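PDB 4GL3: putative glucoamylase from Bacteroides uniformis, which is probably a glycoside hydrolase of the glucoamylase type, releasing glucose from carbohydrate chains, although its substrate remains to be established. Local coordinates for residues 300-312 with 363-377. Sequence-based numbering, arbitrary orientation.
Sequences CWGLTASDGDKGY and DAFNLTENWFAPSYL
D309 and G308, in a type I beta turn from G308 to G311, lie over one face of the W371 indole, which belongs to the antiparallel hairpin of strands 365-366 and 371-372. The contact joins this turn to the hairpin, which carries a G1 beta bulge where N370 and W371 face N366. The evidence for face packing is a CH-pi contact: D309 CA stands 3.8 Å from the centroid of the five-membered ring, only 16° off its normal. Farther along, G308 C lies 3.4 Å from W371 CH2, and the opposite face meets the backbone N of A373. With CG anti to the backbone N (chi1 172°), the indole reaches the turn; an alanine here would probably open a gap under G308 and D309 and deprive the turn of its aromatic floor.

A Cys sulfur-aromatic contact lies elsewhere: C300 SG meets the edge of the F365 ring, 3.6 Å from CZ.

Hydrogen bonds tie D309 and D307 to 363-377. N366 ND2 donates to D309 OD1 (3.0 Å) from well above the carboxylate plane, while N366 OD1 accepts from E369 N in an Asx motif. D307 N donates to D363 OD2 at 2.9 Å, nearly along the C-O axis of the acceptor. The D307 and D363 carboxylates come within 4.3 Å between their OD2 atoms, a like-charge approach probably eased by the salt bridge from R44 to D307. S375 OG donates to D307 OD2 over 2.7 Å, on the anti side and 26° out of the carboxylate plane.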
ATOM      1  N   CYS A 300      22.513  -0.777  -2.820  1.00 44.28           N
ATOM      2  CA  CYS A 300      21.865   0.450  -2.453  1.00 42.44           C
ATOM      3  C   CYS A 300      21.048   0.966  -3.641  1.00 41.06           C
ATOM      4  O   CYS A 300      21.541   1.730  -4.473  1.00 39.51           O
ATOM      5  CB  CYS A 300      22.943   1.430  -2.023  1.00 48.24           C
ATOM      6  SG  CYS A 300      22.286   2.899  -1.270  1.00 51.30           S
ATOM      7  N   TRP A 301      19.811   0.473  -3.717  1.00 39.15           N
ATOM      8  CA  TRP A 301      18.874   0.786  -4.796  1.00 36.30           C
ATOM      9  C   TRP A 301      17.478   0.902  -4.243  1.00 34.61           C
ATOM     10  O   TRP A 301      17.201   0.426  -3.134  1.00 32.92           O
ATOM     11  CB  TRP A 301      18.885  -0.297  -5.879  1.00 34.93           C
ATOM     12  CG  TRP A 301      18.458  -1.677  -5.440  1.00 34.40           C
ATOM     13  CD1 TRP A 301      19.243  -2.623  -4.848  1.00 35.93           C
ATOM     14  CD2 TRP A 301      17.152  -2.284  -5.587  1.00 32.36           C
ATOM     15  NE1 TRP A 301      18.512  -3.772  -4.609  1.00 34.16           N
ATOM     16  CE2 TRP A 301      17.231  -3.588  -5.045  1.00 32.92           C
ATOM     17  CE3 TRP A 301      15.931  -1.846  -6.097  1.00 33.52           C
ATOM     18  CZ2 TRP A 301      16.150  -4.452  -5.027  1.00 32.85           C
ATOM     19  CZ3 TRP A 301      14.859  -2.695  -6.062  1.00 32.20           C
ATOM     20  CH2 TRP A 301      14.972  -3.985  -5.532  1.00 31.86           C
ATOM     21  N   GLY A 302      16.612   1.538  -5.035  1.00 34.08           N
ATOM     22  CA  GLY A 302      15.188   1.623  -4.755  1.00 32.10           C
ATOM     23  C   GLY A 302      14.751   3.069  -4.689  1.00 34.91           C
ATOM     24  O   GLY A 302      15.010   3.758  -3.695  1.00 30.73           O
ATOM     25  N   LEU A 303      14.067   3.519  -5.745  1.00 32.91           N
ATOM     26  CA  LEU A 303      13.506   4.877  -5.826  1.00 29.97           C
ATOM     27  C   LEU A 303      11.965   4.863  -5.798  1.00 27.87           C
ATOM     28  O   LEU A 303      11.303   4.193  -6.610  1.00 30.81           O
ATOM     29  CB  LEU A 303      13.994   5.560  -7.112  1.00 32.53           C
ATOM     30  CG  LEU A 303      15.505   5.708  -7.311  1.00 37.08           C
ATOM     31  CD1 LEU A 303      15.801   6.260  -8.703  1.00 34.88           C
ATOM     32  CD2 LEU A 303      16.119   6.567  -6.211  1.00 35.79           C
ATOM     33  N   THR A 304      11.408   5.604  -4.840  1.00 26.11           N
ATOM     34  CA  THR A 304       9.976   5.779  -4.701  1.00 26.07           C
ATOM     35  C   THR A 304       9.678   7.100  -3.944  1.00 26.39           C
ATOM     36  O   THR A 304      10.592   7.781  -3.454  1.00 27.99           O
ATOM     37  CB  THR A 304       9.372   4.576  -3.983  1.00 26.29           C
ATOM     38  OG1 THR A 304       7.959   4.582  -4.140  1.00 30.18           O
ATOM     39  CG2 THR A 304       9.723   4.555  -2.460  1.00 24.81           C
ATOM     40  N   ALA A 305       8.398   7.446  -3.859  1.00 25.23           N
ATOM     41  CA  ALA A 305       7.946   8.631  -3.118  1.00 27.27           C
ATOM     42  C   ALA A 305       8.307   8.531  -1.639  1.00 26.57           C
ATOM     43  O   ALA A 305       8.034   7.504  -0.984  1.00 29.49           O
ATOM     44  CB  ALA A 305       6.417   8.859  -3.275  1.00 22.38           C
ATOM     45  N   SER A 306       8.861   9.611  -1.108  1.00 28.06           N
ATOM     46  CA  SER A 306       9.209   9.658   0.302  1.00 31.07           C
ATOM     47  C   SER A 306       9.670  11.050   0.713  1.00 33.80           C
ATOM     48  O   SER A 306       9.830  11.931  -0.138  1.00 29.24           O
ATOM     49  CB  SER A 306      10.352   8.660   0.546  1.00 29.80           C
ATOM     50  OG  SER A 306      11.561   9.100  -0.029  1.00 29.74           O
ATOM     51  N   ASP A 307       9.992  11.210   2.003  1.00 29.55           N
ATOM     52  CA  ASP A 307      10.732  12.374   2.459  1.00 29.18           C
ATOM     53  C   ASP A 307      12.094  12.435   1.750  1.00 32.37           C
ATOM     54  O   ASP A 307      12.596  11.431   1.200  1.00 32.20           O
ATOM     55  CB  ASP A 307      10.922  12.347   3.987  1.00 33.36           C
ATOM     56  CG  ASP A 307       9.658  12.725   4.769  1.00 35.85           C
ATOM     57  OD1 ASP A 307       8.621  13.112   4.170  1.00 32.34           O
ATOM     58  OD2 ASP A 307       9.720  12.651   6.017  1.00 31.87           O
ATOM     59  N   GLY A 308      12.675  13.632   1.761  1.00 31.45           N
ATOM     60  CA  GLY A 308      13.916  13.907   1.094  1.00 33.28           C
ATOM     61  C   GLY A 308      14.626  15.075   1.735  1.00 34.66           C
ATOM     62  O   GLY A 308      14.013  15.868   2.433  1.00 37.64           O
ATOM     63  N   ASP A 309      15.915  15.188   1.484  1.00 37.21           N
ATOM     64  CA  ASP A 309      16.691  16.282   2.041  1.00 42.67           C
ATOM     65  C   ASP A 309      16.182  17.670   1.613  1.00 45.82           C
ATOM     66  O   ASP A 309      16.370  18.619   2.342  1.00 45.32           O
ATOM     67  CB  ASP A 309      18.176  16.129   1.732  1.00 42.88           C
ATOM     68  CG  ASP A 309      18.466  15.972   0.227  1.00 48.93           C
ATOM     69  OD1 ASP A 309      17.952  15.021  -0.406  1.00 41.50           O
ATOM     70  OD2 ASP A 309      19.240  16.784  -0.307  1.00 50.39           O
ATOM     71  N   LYS A 310      15.519  17.777   0.471  1.00 41.94           N
ATOM     72  CA  LYS A 310      14.960  19.047   0.017  1.00 45.68           C
ATOM     73  C   LYS A 310      13.439  19.071   0.156  1.00 47.39           C
ATOM     74  O   LYS A 310      12.789  20.001  -0.286  1.00 46.98           O
ATOM     75  CB  LYS A 310      15.306  19.255  -1.463  1.00 51.47           C
ATOM     76  CG  LYS A 310      16.801  19.259  -1.810  1.00 57.43           C
ATOM     77  CD  LYS A 310      17.549  20.409  -1.140  1.00 66.23           C
ATOM     78  CE  LYS A 310      18.602  21.000  -2.079  1.00 77.80           C
ATOM     79  NZ  LYS A 310      19.784  21.529  -1.349  1.00 71.39           N
ATOM     80  N   GLY A 311      12.863  18.030   0.736  1.00 40.75           N
ATOM     81  CA  GLY A 311      11.417  17.942   0.869  1.00 36.25           C
ATOM     82  C   GLY A 311      10.883  16.668   0.232  1.00 33.64           C
ATOM     83  O   GLY A 311      11.629  15.926  -0.420  1.00 35.72           O
ATOM     84  N   TYR A 312       9.580  16.440   0.403  1.00 32.39           N
ATOM     85  CA  TYR A 312       8.926  15.227  -0.057  1.00 31.96           C
ATOM     86  C   TYR A 312       8.827  15.277  -1.566  1.00 35.97           C
ATOM     87  O   TYR A 312       8.591  16.323  -2.120  1.00 39.45           O
ATOM     88  CB  TYR A 312       7.554  15.075   0.595  1.00 30.64           C
ATOM     89  CG  TYR A 312       6.826  13.782   0.298  1.00 33.45           C
ATOM     90  CD1 TYR A 312       6.067  13.629  -0.863  1.00 33.00           C
ATOM     91  CD2 TYR A 312       6.859  12.717   1.203  1.00 32.88           C
ATOM     92  CE1 TYR A 312       5.419  12.443  -1.124  1.00 35.34           C
ATOM     93  CE2 TYR A 312       6.211  11.529   0.949  1.00 30.55           C
ATOM     94  CZ  TYR A 312       5.486  11.387  -0.211  1.00 37.32           C
ATOM     95  OH  TYR A 312       4.806  10.190  -0.442  1.00 32.33           O
ATOM     96  N   ASP A 363      12.801   6.760   6.948  1.00 32.79           N
ATOM     97  CA  ASP A 363      12.072   6.827   5.691  1.00 29.86           C
ATOM     98  C   ASP A 363      12.908   6.826   4.427  1.00 28.75           C
ATOM     99  O   ASP A 363      12.468   6.286   3.410  1.00 31.34           O
ATOM    100  CB  ASP A 363      11.210   8.065   5.657  1.00 29.08           C
ATOM    101  CG  ASP A 363      10.135   7.975   4.601  1.00 31.19           C
ATOM    102  OD1 ASP A 363       9.401   6.938   4.563  1.00 27.01           O
ATOM    103  OD2 ASP A 363       9.987   8.960   3.849  1.00 29.87           O
ATOM    104  N   ALA A 364      14.067   7.472   4.483  1.00 29.96           N
ATOM    105  CA  ALA A 364      14.883   7.729   3.305  1.00 33.53           C
ATOM    106  C   ALA A 364      16.230   8.285   3.724  1.00 33.28           C
ATOM    107  O   ALA A 364      16.427   8.732   4.876  1.00 35.10           O
ATOM    108  CB  ALA A 364      14.180   8.709   2.337  1.00 29.53           C
ATOM    109  N   PHE A 365      17.147   8.275   2.778  1.00 30.84           N
ATOM    110  CA  PHE A 365      18.478   8.832   2.977  1.00 34.72           C
ATOM    111  C   PHE A 365      19.084   9.285   1.659  1.00 34.76           C
ATOM    112  O   PHE A 365      18.677   8.853   0.566  1.00 35.90           O
ATOM    113  CB  PHE A 365      19.453   7.848   3.697  1.00 35.81           C
ATOM    114  CG  PHE A 365      19.740   6.587   2.910  1.00 36.73           C
ATOM    115  CD1 PHE A 365      18.868   5.495   2.963  1.00 35.20           C
ATOM    116  CD2 PHE A 365      20.869   6.496   2.100  1.00 36.27           C
ATOM    117  CE1 PHE A 365      19.137   4.342   2.237  1.00 35.96           C
ATOM    118  CE2 PHE A 365      21.109   5.366   1.357  1.00 35.30           C
ATOM    119  CZ  PHE A 365      20.241   4.290   1.410  1.00 33.47           C
ATOM    120  N   ASN A 366      20.055  10.177   1.786  1.00 36.57           N
ATOM    121  CA  ASN A 366      20.807  10.727   0.656  1.00 37.10           C
ATOM    122  C   ASN A 366      22.277  10.744   1.027  1.00 38.18           C
ATOM    123  O   ASN A 366      22.734  11.646   1.743  1.00 41.41           O
ATOM    124  CB  ASN A 366      20.322  12.138   0.329  1.00 35.17           C
ATOM    125  CG  ASN A 366      21.034  12.755  -0.874  1.00 39.38           C
ATOM    126  OD1 ASN A 366      22.229  12.512  -1.121  1.00 38.76           O
ATOM    127  ND2 ASN A 366      20.295  13.564  -1.635  1.00 37.36           N
ATOM    128  N   LEU A 367      23.036   9.748   0.575  1.00 43.31           N
ATOM    129  CA  LEU A 367      24.455   9.670   0.939  1.00 41.88           C
ATOM    130  C   LEU A 367      25.280  10.818   0.335  1.00 46.95           C
ATOM    131  O   LEU A 367      26.285  11.218   0.926  1.00 44.63           O
ATOM    132  CB  LEU A 367      25.048   8.307   0.550  1.00 46.37           C
ATOM    133  CG  LEU A 367      24.502   7.093   1.300  1.00 47.77           C
ATOM    134  CD1 LEU A 367      25.290   5.847   0.919  1.00 46.22           C
ATOM    135  CD2 LEU A 367      24.534   7.320   2.805  1.00 47.79           C
ATOM    136  N   THR A 368      24.857  11.360  -0.816  1.00 47.26           N
ATOM    137  CA  THR A 368      25.569  12.487  -1.439  1.00 49.20           C
ATOM    138  C   THR A 368      25.497  13.713  -0.535  1.00 48.56           C
ATOM    139  O   THR A 368      26.487  14.397  -0.402  1.00 45.92           O
ATOM    140  CB  THR A 368      25.028  12.876  -2.851  1.00 49.84           C
ATOM    141  OG1 THR A 368      24.903  11.704  -3.674  1.00 50.17           O
ATOM    142  CG2 THR A 368      25.971  13.891  -3.547  1.00 46.26           C
ATOM    143  N   GLU A 369      24.337  14.009   0.059  1.00 48.67           N
ATOM    144  CA  GLU A 369      24.205  15.182   0.953  1.00 49.33           C
ATOM    145  C   GLU A 369      24.391  14.812   2.430  1.00 50.85           C
ATOM    146  O   GLU A 369      24.165  15.637   3.305  1.00 56.14           O
ATOM    147  CB  GLU A 369      22.846  15.863   0.797  1.00 49.95           C
ATOM    148  CG  GLU A 369      22.409  16.159  -0.630  1.00 52.83           C
ATOM    149  CD  GLU A 369      23.332  17.106  -1.365  1.00 64.08           C
ATOM    150  OE1 GLU A 369      23.977  17.943  -0.710  1.00 61.18           O
ATOM    151  OE2 GLU A 369      23.402  17.017  -2.611  1.00 85.30           O
ATOM    152  N   ASN A 370      24.769  13.565   2.693  1.00 49.42           N
ATOM    153  CA  ASN A 370      24.931  13.025   4.041  1.00 46.53           C
ATOM    154  C   ASN A 370      23.692  13.200   4.922  1.00 45.10           C
ATOM    155  O   ASN A 370      23.796  13.569   6.072  1.00 50.08           O
ATOM    156  CB  ASN A 370      26.195  13.623   4.695  1.00 50.69           C
ATOM    157  CG  ASN A 370      26.610  12.886   5.956  1.00 56.93           C
ATOM    158  OD1 ASN A 370      26.367  11.686   6.119  1.00 63.30           O
ATOM    159  ND2 ASN A 370      27.222  13.606   6.868  1.00 59.26           N
ATOM    160  N   TRP A 371      22.523  12.917   4.373  1.00 40.11           N
ATOM    161  CA  TRP A 371      21.265  13.149   5.054  1.00 40.09           C
ATOM    162  C   TRP A 371      20.523  11.839   5.283  1.00 39.51           C
ATOM    163  O   TRP A 371      20.429  10.979   4.397  1.00 39.40           O
ATOM    164  CB  TRP A 371      20.423  14.122   4.222  1.00 40.51           C
ATOM    165  CG  TRP A 371      19.034  14.314   4.713  1.00 39.05           C
ATOM    166  CD1 TRP A 371      18.621  15.215   5.639  1.00 40.27           C
ATOM    167  CD2 TRP A 371      17.863  13.593   4.294  1.00 38.72           C
ATOM    168  NE1 TRP A 371      17.265  15.097   5.834  1.00 39.04           N
ATOM    169  CE2 TRP A 371      16.773  14.117   5.013  1.00 36.42           C
ATOM    170  CE3 TRP A 371      17.630  12.571   3.363  1.00 38.48           C
ATOM    171  CZ2 TRP A 371      15.479  13.625   4.878  1.00 34.76           C
ATOM    172  CZ3 TRP A 371      16.337  12.095   3.209  1.00 38.58           C
ATOM    173  CH2 TRP A 371      15.264  12.630   3.960  1.00 35.25           C
ATOM    174  N   PHE A 372      19.990  11.690   6.488  1.00 38.80           N
ATOM    175  CA  PHE A 372      19.122  10.569   6.835  1.00 35.70           C
ATOM    176  C   PHE A 372      17.832  11.161   7.415  1.00 37.13           C
ATOM    177  O   PHE A 372      17.887  12.019   8.295  1.00 38.96           O
ATOM    178  CB  PHE A 372      19.832   9.680   7.859  1.00 39.72           C
ATOM    179  CG  PHE A 372      21.019   8.945   7.285  1.00 37.66           C
ATOM    180  CD1 PHE A 372      22.217   9.580   7.121  1.00 42.53           C
ATOM    181  CD2 PHE A 372      20.892   7.625   6.853  1.00 36.85           C
ATOM    182  CE1 PHE A 372      23.289   8.916   6.548  1.00 43.87           C
ATOM    183  CE2 PHE A 372      21.947   6.955   6.263  1.00 35.90           C
ATOM    184  CZ  PHE A 372      23.145   7.603   6.114  1.00 38.29           C
ATOM    185  N   ALA A 373      16.698  10.728   6.875  1.00 33.19           N
ATOM    186  CA  ALA A 373      15.387  11.180   7.294  1.00 34.37           C
ATOM    187  C   ALA A 373      15.254  11.027   8.825  1.00 37.93           C
ATOM    188  O   ALA A 373      15.691  10.024   9.382  1.00 35.92           O
ATOM    189  CB  ALA A 373      14.326  10.361   6.610  1.00 27.14           C
ATOM    190  N   PRO A 374      14.623  11.998   9.488  1.00 34.74           N
ATOM    191  CA  PRO A 374      14.328  11.794  10.877  1.00 38.16           C
ATOM    192  C   PRO A 374      12.987  11.062  11.062  1.00 35.87           C
ATOM    193  O   PRO A 374      12.592  10.826  12.177  1.00 35.49           O
ATOM    194  CB  PRO A 374      14.229  13.239  11.417  1.00 37.10           C
ATOM    195  CG  PRO A 374      13.589  13.974  10.280  1.00 37.71           C
ATOM    196  CD  PRO A 374      14.175  13.339   9.030  1.00 38.37           C
ATOM    197  N   SER A 375      12.294  10.699   9.993  1.00 30.25           N
ATOM    198  CA  SER A 375      10.919  10.327  10.076  1.00 31.36           C
ATOM    199  C   SER A 375      10.689   8.853   9.741  1.00 28.57           C
ATOM    200  O   SER A 375      11.519   8.172   9.132  1.00 31.30           O
ATOM    201  CB  SER A 375      10.135  11.150   9.036  1.00 30.64           C
ATOM    202  OG  SER A 375      10.782  10.994   7.792  1.00 31.64           O
ATOM    203  N   TYR A 376       9.520   8.410  10.141  1.00 28.02           N
ATOM    204  CA  TYR A 376       8.859   7.202   9.649  1.00 27.99           C
ATOM    205  C   TYR A 376       7.453   7.581   9.164  1.00 28.77           C
ATOM    206  O   TYR A 376       6.765   8.395   9.811  1.00 27.39           O
ATOM    207  CB  TYR A 376       8.684   6.200  10.790  1.00 28.65           C
ATOM    208  CG  TYR A 376       9.932   5.840  11.498  1.00 29.00           C
ATOM    209  CD1 TYR A 376      10.394   6.587  12.551  1.00 30.44           C
ATOM    210  CD2 TYR A 376      10.686   4.737  11.076  1.00 32.08           C
ATOM    211  CE1 TYR A 376      11.573   6.230  13.212  1.00 33.13           C
ATOM    212  CE2 TYR A 376      11.855   4.391  11.703  1.00 34.37           C
ATOM    213  CZ  TYR A 376      12.297   5.136  12.766  1.00 40.27           C
ATOM    214  OH  TYR A 376      13.479   4.769  13.387  1.00 46.42           O
ATOM    215  N   LEU A 377       7.025   6.983   8.063  1.00 26.02           N
ATOM    216  CA  LEU A 377       5.703   7.210   7.474  1.00 30.58           C
ATOM    217  C   LEU A 377       4.921   5.905   7.427  1.00 27.21           C
ATOM    218  O   LEU A 377       5.452   4.867   7.007  1.00 26.20           O
ATOM    219  CB  LEU A 377       5.848   7.758   6.051  1.00 30.70           C
ATOM    220  CG  LEU A 377       6.069   9.256   5.852  1.00 32.79           C
ATOM    221  CD1 LEU A 377       7.264   9.764   6.635  1.00 29.94           C
ATOM    222  CD2 LEU A 377       6.235   9.562   4.337  1.00 29.27           C
TER